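Local coordinates for SusD superfamily protein (Bacteroides thetaiotaomicron, PDB 3MCX) that is of unknown function but, as a SusD-family protein of the outer membrane, probably takes part in binding glycans for uptake, at residues D43-Y48 against L133-R138; P70-N75 against I431-S436; L86-V91 against R138-P143; R210-L213 against Q219-Y222. All coordinates share one frame; numbering follows the deposited sequence. Where two conformers were deposited one is given.

Contact 1: residues D43-Y48 against L133-R138; sequences DNYWYY and LFNLTR
Tyr48 OH and Arg138 O share one water, which lies 2.6 Å from Tyr48 OH. The same water probably donates to Arg138 O, 2.8 Å away, making the polar link across this interface; it sits in the plane of the Tyr48 ring, at the edge that carries the hydroxyl. No direct hydrogen bond joins the two segments, and the remaining contact is made by Tyr45. With its CG anti to the carbonyl carbon (chi1 -70°), this residue extends its ring toward helix 115-140. The CD2/CE2 side of the ring meets the root of Asn135 obliquely, Tyr45 CE2 standing 3.7 Å from Asn135 CB, while Asn135 O lies in plane at the ring edge. The Asn135 amide is turned 52° from the ring, so the pair does not stack. Farther along, Tyr45 OH touches the Leu136 methyl CD2 at 3.7 Å; although Leu136 starts out away from Tyr45, its tip returns to it. Tyr45 OH is hydrogen-bonded to Pro87 O, and Asn135 ND2 to the hydroxyls of Tyr40 and Tyr41. All the touching residues are buried, and these outside bonds satisfy the Tyr45 hydroxyl and the Asn135 amide nitrogen. The arrangement is side-chain packing between two helices, 44-51 and 115-140, in the predominantly helical SusD fold.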
# COMPACT_ATOMS: atom_id res chain seq x y z
N ASP A 43 5.58 7.43 3.93
CA ASP A 43 5.36 6.96 5.31
C ASP A 43 3.92 6.55 5.57
O ASP A 43 3.66 5.35 5.59
CB ASP A 43 5.95 7.95 6.34
CG ASP A 43 5.81 9.39 5.88
OD1 ASP A 43 4.70 9.74 5.46
OD2 ASP A 43 6.78 10.16 5.99
N ASN A 44 3.00 7.49 5.78
CA ASN A 44 1.69 7.11 6.27
C ASN A 44 0.97 6.06 5.41
O ASN A 44 0.47 5.07 5.96
CB ASN A 44 0.81 8.33 6.47
CG ASN A 44 1.37 9.25 7.52
OD1 ASN A 44 2.35 9.95 7.28
ND2 ASN A 44 0.72 9.27 8.72
N TYR A 45 0.97 6.23 4.09
CA TYR A 45 0.26 5.28 3.22
C TYR A 45 1.08 3.99 2.96
O TYR A 45 0.57 3.04 2.34
CB TYR A 45 -0.19 5.93 1.93
CG TYR A 45 -1.31 6.94 2.11
CD1 TYR A 45 -1.04 8.25 2.49
CD2 TYR A 45 -2.63 6.58 1.90
CE1 TYR A 45 -2.06 9.17 2.64
CE2 TYR A 45 -3.65 7.52 2.05
CZ TYR A 45 -3.36 8.79 2.40
OH TYR A 45 -4.36 9.72 2.54
N TRP A 46 2.34 4.01 3.36
CA TRP A 46 3.20 2.83 3.26
C TRP A 46 2.91 1.91 4.43
O TRP A 46 2.54 0.74 4.24
CB TRP A 46 4.66 3.28 3.19
CG TRP A 46 5.65 2.22 2.82
CD1 TRP A 46 5.50 0.88 2.94
CD2 TRP A 46 6.98 2.46 2.34
NE1 TRP A 46 6.69 0.25 2.51
CE2 TRP A 46 7.60 1.22 2.17
CE3 TRP A 46 7.72 3.63 2.05
CZ2 TRP A 46 8.91 1.10 1.69
CZ3 TRP A 46 9.02 3.50 1.57
CH2 TRP A 46 9.61 2.26 1.40
N TYR A 47 3.03 2.41 5.65
CA TYR A 47 2.93 1.52 6.81
C TYR A 47 1.56 1.39 7.43
O TYR A 47 1.33 0.49 8.26
CB TYR A 47 4.01 1.83 7.85
CG TYR A 47 4.04 3.24 8.40
CD1 TYR A 47 2.94 3.78 9.08
CD2 TYR A 47 5.19 3.99 8.35
CE1 TYR A 47 2.99 5.09 9.61
CE2 TYR A 47 5.26 5.27 8.87
CZ TYR A 47 4.15 5.82 9.50
OH TYR A 47 4.21 7.11 10.03
N TYR A 48 0.57 2.22 7.03
CA TYR A 48 -0.79 2.09 7.56
C TYR A 48 -1.35 0.68 7.43
O TYR A 48 -1.81 0.11 8.43
CB TYR A 48 -1.72 3.10 6.90
CG TYR A 48 -3.17 3.04 7.35
CD1 TYR A 48 -3.58 3.60 8.54
CD2 TYR A 48 -4.14 2.39 6.57
CE1 TYR A 48 -4.91 3.56 8.94
CE2 TYR A 48 -5.47 2.34 6.98
CZ TYR A 48 -5.83 2.91 8.16
OH TYR A 48 -7.13 2.88 8.58
N LEU A 133 -7.46 8.73 -5.13
CA LEU A 133 -8.82 8.66 -4.60
C LEU A 133 -8.99 7.30 -3.89
O LEU A 133 -9.61 7.24 -2.82
CB LEU A 133 -9.83 8.84 -5.70
CG LEU A 133 -11.30 8.71 -5.27
CD1 LEU A 133 -11.69 9.63 -4.12
CD2 LEU A 133 -12.26 8.90 -6.49
N PHE A 134 -8.46 6.21 -4.46
CA PHE A 134 -8.52 4.89 -3.84
C PHE A 134 -7.89 4.91 -2.44
O PHE A 134 -8.45 4.40 -1.48
CB PHE A 134 -7.82 3.87 -4.75
CG PHE A 134 -7.74 2.47 -4.21
CD1 PHE A 134 -8.88 1.74 -3.97
CD2 PHE A 134 -6.52 1.87 -4.00
CE1 PHE A 134 -8.80 0.43 -3.53
CE2 PHE A 134 -6.44 0.56 -3.54
CZ PHE A 134 -7.57 -0.16 -3.33
N ASN A 135 -6.69 5.50 -2.35
CA ASN A 135 -5.98 5.60 -1.07
C ASN A 135 -6.78 6.34 -0.03
O ASN A 135 -6.88 5.91 1.13
CB ASN A 135 -4.62 6.24 -1.30
CG ASN A 135 -3.65 5.29 -2.02
OD1 ASN A 135 -3.67 4.07 -1.78
ND2 ASN A 135 -2.78 5.84 -2.87
N LEU A 136 -7.38 7.48 -0.40
CA LEU A 136 -8.22 8.21 0.55
C LEU A 136 -9.45 7.38 0.99
O LEU A 136 -9.83 7.38 2.14
CB LEU A 136 -8.70 9.53 -0.04
CG LEU A 136 -7.62 10.61 -0.13
CD1 LEU A 136 -7.99 11.63 -1.19
CD2 LEU A 136 -7.41 11.26 1.23
N THR A 137 -10.07 6.72 0.02
CA THR A 137 -11.30 6.02 0.26
C THR A 137 -11.07 4.86 1.23
O THR A 137 -11.90 4.57 2.08
CB THR A 137 -11.95 5.54 -1.07
OG1 THR A 137 -12.18 6.67 -1.91
CG2 THR A 137 -13.25 4.80 -0.81
N ARG A 138 -9.95 4.17 1.08
CA ARG A 138 -9.71 3.00 1.90
C ARG A 138 -9.25 3.38 3.31
O ARG A 138 -9.47 2.58 4.21
CB ARG A 138 -8.76 2.03 1.18
CG ARG A 138 -7.38 2.48 1.10
CD ARG A 138 -6.60 1.77 -0.03
NE ARG A 138 -6.69 0.32 -0.14
CZ ARG A 138 -5.67 -0.52 -0.43
NH1 ARG A 138 -4.42 -0.09 -0.53
NH2 ARG A 138 -5.90 -1.79 -0.65
O HOH W 1 -9.01 2.05 6.91

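Contact 2: residues P70-N75 against I431-S436; sequences PYYEYN and IERKGS
Arg433 and Tyr72 form the tight part of this contact: two guanidinium nitrogens point end-on at a single acceptor, Tyr72 O. The straighter bond runs from Arg433 NH1 to Tyr72 O, 2.8 Å long with an angle of 155° at the hydrogen; Arg433 NH2 reaches the same oxygen over 3.1 Å and lies on a lone pair in the carbonyl plane. The oxygen lies in the guanidinium plane, so both bonds fix the rotation of that group. Aromatic rings flank it. Tyr72 CE1 stands over one guanidinium face and Tyr74 CE1 over the opposite one, with the Tyr74 ring turned 83° to the guanidinium and Arg433 NH2 at its edge, 3.7 Å from Tyr74 CE1. The acceptor belongs to the end of helix 69-72, closed by a Schellman motif in which Tyr74 takes positive phi (55°), Asn75 N bonds to Pro70 O and Tyr74 N to Tyr71 O. A cationic group at this carboxyl end would probably interact favourably with the helix dipole. Arg433 NE and NH1 also donate to the carbonyls of Ala53 and Ala447. Looser packing lies toward Ile431, whose CD1 is 4.0 Å from Tyr74 OH, the hydroxyl being bonded to Arg52 O. On the solvent side Glu432, Lys434 and Ser436 are exposed and make no contact with residues 70-75.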
# COMPACT_ATOMS: atom_id res chain seq x y z
N PRO A 70 -0.89 5.83 17.08
CA PRO A 70 -2.32 6.12 17.03
C PRO A 70 -3.09 5.28 16.03
O PRO A 70 -4.28 5.02 16.24
CB PRO A 70 -2.35 7.60 16.64
CG PRO A 70 -1.01 8.16 17.15
CD PRO A 70 -0.07 7.04 16.83
N TYR A 71 -2.45 4.88 14.92
CA TYR A 71 -3.03 3.91 14.00
C TYR A 71 -3.13 2.52 14.63
O TYR A 71 -4.19 1.87 14.66
CB TYR A 71 -2.21 3.81 12.74
CG TYR A 71 -2.18 5.03 11.84
CD1 TYR A 71 -3.26 5.85 11.64
CD2 TYR A 71 -1.06 5.28 11.09
CE1 TYR A 71 -3.21 6.92 10.73
CE2 TYR A 71 -0.99 6.35 10.17
CZ TYR A 71 -2.05 7.15 9.99
OH TYR A 71 -1.94 8.18 9.11
N TYR A 72 -2.00 2.05 15.11
CA TYR A 72 -1.88 0.71 15.71
C TYR A 72 -2.87 0.49 16.84
O TYR A 72 -3.43 -0.61 16.98
CB TYR A 72 -0.45 0.55 16.19
CG TYR A 72 -0.13 -0.65 17.06
CD1 TYR A 72 -0.16 -1.94 16.55
CD2 TYR A 72 0.22 -0.48 18.37
CE1 TYR A 72 0.16 -3.02 17.36
CE2 TYR A 72 0.57 -1.54 19.18
CZ TYR A 72 0.53 -2.80 18.67
OH TYR A 72 0.88 -3.86 19.49
N GLU A 73 -3.07 1.51 17.68
CA GLU A 73 -3.95 1.46 18.84
C GLU A 73 -5.41 1.80 18.51
O GLU A 73 -6.25 1.78 19.41
CB GLU A 73 -3.44 2.44 19.91
CG GLU A 73 -2.06 2.04 20.43
CD GLU A 73 -1.37 3.12 21.23
OE1 GLU A 73 -1.92 4.21 21.46
OE2 GLU A 73 -0.20 2.84 21.65
N TYR A 74 -5.70 2.15 17.26
CA TYR A 74 -7.09 2.49 16.86
C TYR A 74 -7.69 3.57 17.73
O TYR A 74 -8.87 3.57 18.08
CB TYR A 74 -7.96 1.22 16.83
CG TYR A 74 -7.71 0.34 15.62
CD1 TYR A 74 -6.60 -0.49 15.53
CD2 TYR A 74 -8.63 0.30 14.59
CE1 TYR A 74 -6.39 -1.28 14.41
CE2 TYR A 74 -8.44 -0.49 13.50
CZ TYR A 74 -7.32 -1.30 13.40
OH TYR A 74 -7.12 -2.08 12.29
N ASN A 75 -6.87 4.57 18.06
CA ASN A 75 -7.34 5.67 18.89
C ASN A 75 -7.07 7.07 18.29
O ASN A 75 -7.34 8.08 18.93
CB ASN A 75 -6.80 5.57 20.32
CG ASN A 75 -5.31 5.62 20.40
OD1 ASN A 75 -4.66 6.09 19.47
ND2 ASN A 75 -4.75 5.10 21.48
N ILE A 431 -9.30 -9.02 13.13
CA ILE A 431 -7.85 -8.84 13.31
C ILE A 431 -7.57 -9.01 14.78
O ILE A 431 -8.13 -8.27 15.59
CB ILE A 431 -7.46 -7.45 12.87
CG1 ILE A 431 -7.62 -7.30 11.36
CG2 ILE A 431 -6.00 -7.18 13.30
CD1 ILE A 431 -7.72 -5.85 10.94
N GLU A 432 -6.76 -10.01 15.17
CA GLU A 432 -6.45 -10.25 16.58
C GLU A 432 -4.94 -10.11 16.78
O GLU A 432 -4.14 -10.76 16.10
CB GLU A 432 -6.91 -11.64 17.06
CG GLU A 432 -8.43 -11.81 17.16
CD GLU A 432 -8.83 -13.17 17.73
OE1 GLU A 432 -8.63 -14.21 17.05
OE2 GLU A 432 -9.29 -13.20 18.89
N ARG A 433 -4.56 -9.24 17.70
CA ARG A 433 -3.17 -9.05 18.10
C ARG A 433 -2.91 -9.95 19.31
O ARG A 433 -3.19 -9.57 20.44
CB ARG A 433 -2.96 -7.58 18.44
CG ARG A 433 -2.92 -6.63 17.30
CD ARG A 433 -4.30 -6.17 16.73
NE ARG A 433 -4.00 -5.14 15.77
CZ ARG A 433 -3.79 -3.86 16.06
NH1 ARG A 433 -4.17 -3.33 17.22
NH2 ARG A 433 -3.28 -3.09 15.14
N LYS A 434 -2.38 -11.16 19.06
CA LYS A 434 -2.26 -12.18 20.09
C LYS A 434 -0.84 -12.35 20.65
O LYS A 434 -0.67 -12.85 21.75
CB LYS A 434 -2.72 -13.55 19.58
CG LYS A 434 -4.24 -13.63 19.32
CD LYS A 434 -4.68 -15.08 19.31
CE LYS A 434 -5.76 -15.33 18.30
NZ LYS A 434 -5.90 -16.84 17.99
N GLY A 435 0.13 -11.87 19.88
CA GLY A 435 1.52 -12.02 20.22
C GLY A 435 1.90 -11.38 21.54
O GLY A 435 1.36 -10.34 21.92
N SER A 436 2.86 -11.99 22.24
CA SER A 436 3.16 -11.63 23.62
C SER A 436 3.85 -10.27 23.81
O SER A 436 3.90 -9.80 24.96
CB SER A 436 3.99 -12.72 24.31
OG SER A 436 5.28 -12.78 23.77

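Contact 3: residues L86-V91 against R138-P143; sequences LPWNTV and RLFGMP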
# COMPACT_ATOMS: atom_id res chain seq x y z
N LEU A 86 -2.38 15.77 7.63
CA LEU A 86 -1.40 15.74 6.56
C LEU A 86 -1.71 14.66 5.51
O LEU A 86 -1.64 14.95 4.31
CB LEU A 86 0.02 15.59 7.17
CG LEU A 86 0.60 16.89 7.72
CD1 LEU A 86 1.91 16.57 8.43
CD2 LEU A 86 0.81 17.95 6.62
N PRO A 87 -2.03 13.42 5.92
CA PRO A 87 -2.33 12.42 4.87
C PRO A 87 -3.52 12.75 4.00
O PRO A 87 -3.50 12.45 2.82
CB PRO A 87 -2.49 11.12 5.67
CG PRO A 87 -1.65 11.35 6.94
CD PRO A 87 -1.89 12.79 7.25
N TRP A 88 -4.53 13.37 4.58
CA TRP A 88 -5.69 13.83 3.81
C TRP A 88 -5.28 14.95 2.84
O TRP A 88 -5.53 14.87 1.63
CB TRP A 88 -6.75 14.36 4.78
CG TRP A 88 -7.98 14.94 4.16
CD1 TRP A 88 -8.14 16.21 3.77
CD2 TRP A 88 -9.25 14.30 4.00
NE1 TRP A 88 -9.44 16.42 3.33
CE2 TRP A 88 -10.13 15.25 3.46
CE3 TRP A 88 -9.71 13.00 4.21
CZ2 TRP A 88 -11.48 14.96 3.16
CZ3 TRP A 88 -11.05 12.71 3.92
CH2 TRP A 88 -11.90 13.68 3.42
N ASN A 89 -4.65 15.99 3.37
CA ASN A 89 -4.38 17.19 2.59
C ASN A 89 -3.36 16.87 1.49
O ASN A 89 -3.41 17.42 0.40
CB ASN A 89 -3.86 18.33 3.45
CG ASN A 89 -4.95 19.04 4.23
OD1 ASN A 89 -6.14 18.92 3.93
ND2 ASN A 89 -4.54 19.85 5.18
N THR A 90 -2.39 16.01 1.80
CA THR A 90 -1.32 15.72 0.84
C THR A 90 -1.88 14.97 -0.35
O THR A 90 -1.49 15.25 -1.50
CB THR A 90 -0.16 14.98 1.52
OG1 THR A 90 0.28 15.74 2.66
CG2 THR A 90 1.01 14.73 0.54
N VAL A 91 -2.75 13.96 -0.12
CA VAL A 91 -3.32 13.22 -1.25
C VAL A 91 -4.24 14.11 -2.06
O VAL A 91 -4.22 14.07 -3.30
CB VAL A 91 -3.94 11.89 -0.82
CG1 VAL A 91 -4.53 11.19 -2.04
CG2 VAL A 91 -2.88 10.99 -0.17
N ARG A 138 -9.95 4.17 1.08
CA ARG A 138 -9.71 3.00 1.90
C ARG A 138 -9.25 3.38 3.31
O ARG A 138 -9.47 2.58 4.21
CB ARG A 138 -8.76 2.03 1.18
CG ARG A 138 -7.38 2.48 1.10
CD ARG A 138 -6.60 1.77 -0.03
NE ARG A 138 -6.69 0.32 -0.14
CZ ARG A 138 -5.67 -0.52 -0.43
NH1 ARG A 138 -4.42 -0.09 -0.53
NH2 ARG A 138 -5.90 -1.79 -0.65
N LEU A 139 -8.71 4.59 3.52
CA LEU A 139 -8.38 5.06 4.87
C LEU A 139 -9.59 5.62 5.58
O LEU A 139 -9.78 5.36 6.77
CB LEU A 139 -7.29 6.15 4.83
CG LEU A 139 -5.89 5.63 5.13
CD1 LEU A 139 -5.37 4.64 4.06
CD2 LEU A 139 -4.93 6.82 5.33
N PHE A 140 -10.40 6.43 4.87
CA PHE A 140 -11.40 7.25 5.51
C PHE A 140 -12.83 6.73 5.35
O PHE A 140 -13.79 7.37 5.81
CB PHE A 140 -11.26 8.70 4.99
CG PHE A 140 -9.97 9.35 5.43
CD1 PHE A 140 -9.88 9.89 6.69
CD2 PHE A 140 -8.85 9.38 4.59
CE1 PHE A 140 -8.68 10.48 7.15
CE2 PHE A 140 -7.65 9.96 5.04
CZ PHE A 140 -7.58 10.50 6.32
N GLY A 141 -12.97 5.56 4.71
CA GLY A 141 -14.27 4.93 4.44
C GLY A 141 -14.25 3.48 4.89
O GLY A 141 -13.21 2.81 4.85
N MSE A 142 -15.40 2.99 5.33
CA MSE A 142 -15.53 1.58 5.68
C MSE A 142 -15.32 0.72 4.42
O MSE A 142 -15.58 1.17 3.31
CB MSE A 142 -16.91 1.29 6.28
CG MSE A 142 -17.15 1.97 7.62
SE MSE A 142 -16.00 1.45 9.06
CE MSE A 142 -16.56 -0.40 9.34
N PRO A 143 -14.87 -0.52 4.60
CA PRO A 143 -14.56 -1.35 3.45
C PRO A 143 -15.76 -1.55 2.52
O PRO A 143 -16.87 -1.82 2.96
CB PRO A 143 -14.14 -2.70 4.07
CG PRO A 143 -13.84 -2.40 5.46
CD PRO A 143 -14.54 -1.18 5.86
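The indole of Trp88 stands edge-on against the face of the Phe140 phenyl ring. Trp88 CE3 hangs 3.6 Å above the Phe140 plane, over its centre, while Phe140 CG and CD2 lie near the plane of the indole at its six-membered edge. Asn89 OD1 also lies in plane at the indole edge. The evidence for a T-shaped (edge-to-face) stack is clear: the Trp88 six-membered ring and the Phe140 ring have centroids 5.0 Å apart, and their planes are 88° apart. The closest atoms are Trp88 CE3 and Phe140 CD2 at 3.7 Å, and Trp88 CZ3 comes to 3.8 Å from Phe140 CG, so two neighbouring edge carbons share the face. With its CG anti to the backbone N (chi1 177°), Trp88 swings its bicycle across to the other helix, although its side chain does not set out in that direction.

Helices 81-106 and 115-140 follow one another in the chain and run in roughly opposite directions, forming an alpha-alpha hairpin; Trp88 lies early in the first and Phe140 at the last helical position of the second, just before Gly141 leaves helical geometry. The Trp88 pyrrole N-H faces a polar setting instead: NE1 donates to Glu465 OE2 and is also hydrogen-bonded to a glycerol that probably came from the crystallisation liquor. Beyond the ring pair, Pro87 and Leu139 approach without touching, Pro87 CB being 5.0 Å from Leu139 CD2. Phe140 O accepts a hydrogen bond from Asn475 ND2, which ties Phe140 O to the C-terminal part of the chain.

Contact 4: residues R210-L213 against Q219-Y222; sequences RVYL and QKAY
Helices 201-214 and 218-231, joined by a short turn, run in broadly opposite directions here and approach so closely that Tyr212 CA and Ala221 CA are 4.9 Å apart. Ala221 permits this spacing, since a single methyl is all that it sets between the backbones: Ala221 CB lies 3.6 Å from Leu213 N and 3.7 Å from Tyr212 CB, with Leu213 CB on its flank at 4.2 Å. The ring of Tyr212, its CG anti to the carbonyl carbon (chi1 -78°), reaches across the second helix and lies against the base of Lys220. Lys220 CB sits 3.5 Å from the Tyr212 ring centroid and only 6° off the ring normal, a well-centred CH-pi contact over one face. The lysine chain then crosses the ring obliquely, and its CD rests 3.6 Å from Tyr212 CE1. The Lys220 carbonyl oxygen also lies near the ring, close to Tyr212 CD2.

Toward solvent, where Lys220 is exposed, a water lies 2.8 Å from Tyr212 OH and accepts from Lys220 NZ; the second link is doubtful because Lys220 was deposited in two conformers. Tyr212 touches Val180 of helix 172-186, and Ala221 touches Ala366 of helix 356-370, so the hairpin also packs against both of these helices. Such a helix-turn-helix hairpin is consistent with the TPR clan to which the SusD family belongs. No direct hydrogen bond joins the segments, which implies that their adhesion rests on close backbone approach, methyl contacts and the CH-pi face, with the Tyr212 hydroxyl hydrated.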
# COMPACT_ATOMS: atom_id res chain seq x y z
N ARG A 210 -5.79 -4.95 -7.64
CA ARG A 210 -5.93 -4.63 -6.24
C ARG A 210 -7.25 -3.95 -5.97
O ARG A 210 -7.92 -4.27 -5.01
CB ARG A 210 -4.76 -3.73 -5.83
CG ARG A 210 -4.80 -3.28 -4.36
CD ARG A 210 -3.76 -2.24 -4.05
NE ARG A 210 -2.39 -2.74 -4.12
CZ ARG A 210 -1.31 -1.97 -4.03
NH1 ARG A 210 -1.41 -0.66 -3.93
NH2 ARG A 210 -0.11 -2.52 -4.04
N VAL A 211 -7.59 -2.95 -6.79
CA VAL A 211 -8.84 -2.23 -6.60
C VAL A 211 -10.07 -3.16 -6.70
O VAL A 211 -10.93 -3.19 -5.80
CB VAL A 211 -8.95 -1.02 -7.58
CG1 VAL A 211 -10.32 -0.37 -7.54
CG2 VAL A 211 -7.83 -0.03 -7.30
N TYR A 212 -10.15 -3.90 -7.80
CA TYR A 212 -11.28 -4.81 -8.01
C TYR A 212 -11.38 -5.86 -6.90
O TYR A 212 -12.46 -6.21 -6.44
CB TYR A 212 -11.13 -5.49 -9.36
CG TYR A 212 -11.51 -4.67 -10.58
CD1 TYR A 212 -12.72 -3.98 -10.66
CD2 TYR A 212 -10.66 -4.64 -11.71
CE1 TYR A 212 -13.07 -3.27 -11.82
CE2 TYR A 212 -11.02 -3.95 -12.86
CZ TYR A 212 -12.21 -3.26 -12.91
OH TYR A 212 -12.56 -2.58 -14.07
N LEU A 213 -10.24 -6.39 -6.47
CA LEU A 213 -10.24 -7.42 -5.42
C LEU A 213 -10.91 -6.86 -4.15
O LEU A 213 -11.72 -7.53 -3.52
CB LEU A 213 -8.80 -7.91 -5.12
CG LEU A 213 -8.65 -9.07 -4.13
CD1 LEU A 213 -9.40 -10.36 -4.53
CD2 LEU A 213 -7.16 -9.33 -3.90
N GLN A 219 -14.07 -11.63 -10.75
CA GLN A 219 -13.75 -11.86 -12.17
C GLN A 219 -12.93 -10.69 -12.75
O GLN A 219 -11.97 -10.92 -13.49
CB GLN A 219 -15.01 -12.08 -12.99
CG GLN A 219 -14.73 -12.46 -14.42
CD GLN A 219 -13.98 -13.78 -14.55
OE1 GLN A 219 -14.39 -14.80 -13.99
NE2 GLN A 219 -12.88 -13.77 -15.29
N LYS A 220 -13.33 -9.44 -12.49
CA LYS A 220 -12.57 -8.29 -13.01
C LYS A 220 -11.15 -8.25 -12.44
O LYS A 220 -10.20 -7.91 -13.15
CB LYS A 220 -13.28 -6.97 -12.71
CG LYS A 220 -14.63 -6.86 -13.40
CD LYS A 220 -15.43 -5.71 -12.87
CE LYS A 220 -16.64 -5.50 -13.72
NZ LYS A 220 -16.26 -5.22 -15.14
N ALA A 221 -11.01 -8.57 -11.15
CA ALA A 221 -9.69 -8.65 -10.54
C ALA A 221 -8.85 -9.71 -11.24
O ALA A 221 -7.64 -9.50 -11.51
CB ALA A 221 -9.79 -8.93 -9.03
N TYR A 222 -9.46 -10.86 -11.47
CA TYR A 222 -8.78 -11.97 -12.13
C TYR A 222 -8.34 -11.61 -13.54
O TYR A 222 -7.22 -11.95 -13.96
CB TYR A 222 -9.67 -13.23 -12.17
CG TYR A 222 -8.92 -14.52 -12.45
CD1 TYR A 222 -8.24 -15.18 -11.42
CD2 TYR A 222 -8.89 -15.07 -13.71
CE1 TYR A 222 -7.55 -16.34 -11.66
CE2 TYR A 222 -8.21 -16.27 -13.95
CZ TYR A 222 -7.52 -16.87 -12.91
OH TYR A 222 -6.83 -18.05 -13.12
O HOH W 2 -15.25 -2.19 -14.61

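Overall arrangement
Contacts 1 and 3 are the closest pair, their centres 6 Å apart; both use helix 115-140 and share Arg138, and Tyr45 CE2 touches Leu139 CD2 at 3.6 Å. The centre of contact 2 lies 18 Å from that of contact 1, and the two touch through Asn44 ND2, 2.9 Å from Tyr71 OH. Contact 4, its centre also 18 Å from that of contact 1, meets it where Phe134 CE2 packs on Arg210 CD at 3.9 Å. Contacts 2 and 4 do not touch. Contacts 1 to 3 lie away from the zinc sites; the Tyr212 side chain is about 9 Å from that of Glu177, a zinc-binding residue whose ion is not bound in this chain, and about 13 Å from a bound zinc ion.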